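Local coordinates for protein phosphoglycolate phosphatase (Lactobacillus plantarum, PDB 2HDO) that probably hydrolyses the phosphate ester of 2-phosphoglycolate, as a putative phosphoglycolate phosphatase of the haloacid dehalogenase-like superfamily, at residues 6-11 with 145-150. Sequence-based numbering, arbitrary orientation.
With PO4 (phosphate ion), chain B.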
ATOM      1  N   ALA A   6      12.831 -10.856   5.798  1.00 14.39           N
ATOM      2  CA  ALA A   6      11.663 -10.043   6.030  1.00 12.63           C
ATOM      3  C   ALA A   6      10.891  -9.816   4.754  1.00 12.82           C
ATOM      4  O   ALA A   6      11.481  -9.665   3.668  1.00 12.29           O
ATOM      5  CB  ALA A   6      12.045  -8.685   6.654  1.00 14.33           C
ATOM      6  N   LEU A   7       9.574  -9.757   4.915  1.00 11.25           N
ATOM      7  CA  LEU A   7       8.645  -9.356   3.873  1.00 10.73           C
ATOM      8  C   LEU A   7       7.837  -8.191   4.380  1.00 13.22           C
ATOM      9  O   LEU A   7       7.201  -8.301   5.418  1.00 13.84           O
ATOM     10  CB  LEU A   7       7.693 -10.473   3.506  1.00 12.11           C
ATOM     11  CG  LEU A   7       8.263 -11.763   2.993  1.00 15.35           C
ATOM     12  CD1 LEU A   7       7.080 -12.678   2.606  1.00 16.39           C
ATOM     13  CD2 LEU A   7       9.204 -11.590   1.847  1.00 16.59           C
HETATM   14  N   MSE A   8       7.925  -7.066   3.670  1.00 12.18           N
HETATM   15  CA  MSE A   8       7.089  -5.900   3.958  1.00 10.36           C
HETATM   16  C   MSE A   8       6.067  -5.757   2.882  1.00 11.83           C
HETATM   17  O   MSE A   8       6.379  -5.980   1.724  1.00 14.30           O
HETATM   18  CB  MSE A   8       7.941  -4.636   4.018  1.00 13.46           C
HETATM   19  CG  MSE A   8       9.025  -4.723   5.028  1.00 14.14           C
HETATM   20 SE   MSE A   8       8.341  -4.586   6.863  0.75 24.52          SE
HETATM   21  CE  MSE A   8       9.116  -6.270   7.672  1.00 14.19           C
ATOM     22  N   PHE A   9       4.854  -5.388   3.256  1.00 12.23           N
ATOM     23  CA  PHE A   9       3.742  -5.312   2.347  1.00 10.18           C
ATOM     24  C   PHE A   9       3.134  -3.906   2.368  1.00 13.00           C
ATOM     25  O   PHE A   9       2.964  -3.319   3.416  1.00 12.17           O
ATOM     26  CB  PHE A   9       2.598  -6.263   2.749  1.00 12.75           C
ATOM     27  CG  PHE A   9       2.954  -7.722   2.695  1.00 14.91           C
ATOM     28  CD1 PHE A   9       3.595  -8.302   3.773  1.00 15.69           C
ATOM     29  CD2 PHE A   9       2.658  -8.507   1.585  1.00 17.31           C
ATOM     30  CE1 PHE A   9       3.963  -9.631   3.750  1.00 16.92           C
ATOM     31  CE2 PHE A   9       3.002  -9.860   1.576  1.00 16.29           C
ATOM     32  CZ  PHE A   9       3.673 -10.407   2.647  1.00 13.41           C
ATOM     33  N   ASP A  10       2.794  -3.412   1.190  1.00 14.02           N
ATOM     34  CA  ASP A  10       1.774  -2.330   1.053  1.00 16.88           C
ATOM     35  C   ASP A  10       0.373  -2.898   1.266  1.00 17.09           C
ATOM     36  O   ASP A  10       0.186  -4.102   1.179  1.00 17.40           O
ATOM     37  CB  ASP A  10       1.851  -1.750  -0.360  1.00 20.77           C
ATOM     38  CG  ASP A  10       1.380  -0.337  -0.430  1.00 30.08           C
ATOM     39  OD1 ASP A  10       0.986   0.242   0.615  1.00 28.52           O
ATOM     40  OD2 ASP A  10       1.383   0.188  -1.557  1.00 31.54           O
ATOM     41  N   ILE A  11      -0.631  -2.056   1.536  1.00 16.60           N
ATOM     42  CA  ILE A  11      -1.968  -2.554   1.764  1.00 15.07           C
ATOM     43  C   ILE A  11      -2.812  -2.426   0.500  1.00 15.04           C
ATOM     44  O   ILE A  11      -3.259  -3.418  -0.075  1.00 15.95           O
ATOM     45  CB  ILE A  11      -2.656  -1.833   2.942  1.00 15.21           C
ATOM     46  CG1 ILE A  11      -1.894  -2.135   4.228  1.00 15.88           C
ATOM     47  CG2 ILE A  11      -4.090  -2.323   3.077  1.00 17.44           C
ATOM     48  CD1 ILE A  11      -2.229  -1.232   5.407  1.00 20.12           C
ATOM     49  N   LEU A 145      12.854   1.902   5.322  1.00 13.33           N
ATOM     50  CA  LEU A 145      14.050   1.682   6.084  1.00 12.66           C
ATOM     51  C   LEU A 145      13.714   1.712   7.587  1.00 13.21           C
ATOM     52  O   LEU A 145      14.319   0.999   8.358  1.00 11.44           O
ATOM     53  CB  LEU A 145      15.091   2.736   5.727  1.00 12.93           C
ATOM     54  CG  LEU A 145      15.696   2.524   4.350  1.00 16.34           C
ATOM     55  CD1 LEU A 145      16.601   3.703   3.982  1.00 20.98           C
ATOM     56  CD2 LEU A 145      16.472   1.224   4.276  1.00 18.09           C
ATOM     57  N   THR A 146      12.737   2.510   7.999  1.00 13.12           N
ATOM     58  CA  THR A 146      12.354   2.552   9.401  1.00 12.79           C
ATOM     59  C   THR A 146      11.768   1.218   9.826  1.00 13.54           C
ATOM     60  O   THR A 146      12.114   0.672  10.861  1.00 14.07           O
ATOM     61  CB  THR A 146      11.402   3.731   9.650  1.00 15.64           C
ATOM     62  OG1 THR A 146      12.101   4.949   9.334  1.00 15.08           O
ATOM     63  CG2 THR A 146      10.951   3.776  11.088  1.00 18.22           C
ATOM     64  N   ALA A 147      10.928   0.648   8.980  1.00 11.04           N
ATOM     65  CA  ALA A 147      10.308  -0.639   9.271  1.00 11.91           C
ATOM     66  C   ALA A 147      11.367  -1.698   9.430  1.00 13.31           C
ATOM     67  O   ALA A 147      11.366  -2.473  10.387  1.00 12.16           O
ATOM     68  CB  ALA A 147       9.303  -1.030   8.141  1.00 12.78           C
ATOM     69  N   LEU A 148      12.325  -1.715   8.511  1.00 12.79           N
ATOM     70  CA  LEU A 148      13.354  -2.738   8.578  1.00 10.20           C
ATOM     71  C   LEU A 148      14.295  -2.596   9.796  1.00 13.54           C
ATOM     72  O   LEU A 148      14.667  -3.574  10.413  1.00 12.84           O
ATOM     73  CB  LEU A 148      14.170  -2.784   7.289  1.00 12.24           C
ATOM     74  CG  LEU A 148      13.405  -3.177   6.047  1.00 13.17           C
ATOM     75  CD1 LEU A 148      14.270  -3.009   4.841  1.00 13.99           C
ATOM     76  CD2 LEU A 148      12.851  -4.612   6.215  1.00 17.45           C
ATOM     77  N   GLU A 149      14.575  -1.369  10.200  1.00 13.40           N
ATOM     78  CA  GLU A 149      15.353  -1.139  11.401  1.00 15.71           C
ATOM     79  C   GLU A 149      14.626  -1.691  12.644  1.00 14.29           C
ATOM     80  O   GLU A 149      15.249  -2.271  13.515  1.00 17.15           O
ATOM     81  CB  GLU A 149      15.618   0.353  11.588  1.00 18.00           C
ATOM     82  CG  GLU A 149      16.756   0.641  12.516  1.00 27.10           C
ATOM     83  N   LYS A 150      13.309  -1.517  12.688  1.00 12.55           N
ATOM     84  CA  LYS A 150      12.490  -1.971  13.823  1.00 13.30           C
ATOM     85  C   LYS A 150      12.446  -3.500  13.968  1.00 14.64           C
ATOM     86  O   LYS A 150      12.268  -3.989  15.072  1.00 17.34           O
ATOM     87  CB  LYS A 150      11.061  -1.381  13.773  1.00 13.39           C
ATOM     88  CG  LYS A 150      10.984   0.084  14.103  1.00 16.84           C
ATOM     89  CD  LYS A 150       9.577   0.627  13.911  1.00 20.08           C
TER
HETATM   90  P   PO4 B 209      -0.855   2.127   0.474  1.00 30.70           P
HETATM   91  O1  PO4 B 209       0.496   2.849   0.729  1.00 19.81           O
HETATM   92  O2  PO4 B 209      -1.337   1.014   1.430  1.00 22.44           O
HETATM   93  O3  PO4 B 209      -0.783   1.518  -0.948  1.00 30.78           O
HETATM   94  O4  PO4 B 209      -1.966   3.184   0.480  1.00 34.84           O
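Met8, modelled as selenomethionine, gives the largest share of the contact between strand 6-9 and segment 145-150 of helix 142-150. Its side chain leaves CB toward the helix. CG lies anti to the carbonyl carbon (chi1 -57°) and meets Leu148 CD2 at 4.0 Å. The chain then bends, and SE comes to rest against Ala147 CB, 3.9 Å away; a further bend at chi3 turns CE back toward the strand, 3.9 Å from Ala6 CB. Met8 and Leu148 cross obliquely, and the same CD2 methyl also reaches Ala6 CB at 4.2 Å, so one leucine branch serves two strand residues on the same face. No hydrogen bond joins the segments; the four touching residues are buried and meet only through apolar atoms.

This is a helix laid over one face of the parallel sheet of a HAD-type Rossmann-like core, with strand 6-9 between strands 100-104 and 158-162. The segments run roughly antiparallel, 142° between their N-to-C directions, and Val127 and Phe160 also pack on Met8. The strand leads into Asp10, which begins a probable DxDx(T/V) signature, the position of the nucleophilic aspartate in this family. A phosphate ion, probably from the crystallisation liquor, accepts hydrogen bonds there from Ile11 N (3.2 Å to O2), Thr105, Ser106, Asp12 and Lys138. With CG anti to the backbone N (chi1 -154°), the Asp10 carboxylate is turned to the phosphate; its OD1-to-P approach, doubtfully short, is no ordinary contact. Were this side chain cut back to an alanine, Lys138 would probably lose its salt bridge to OD1, keeping the phosphate. Asp167 lies beside Asp10 OD2.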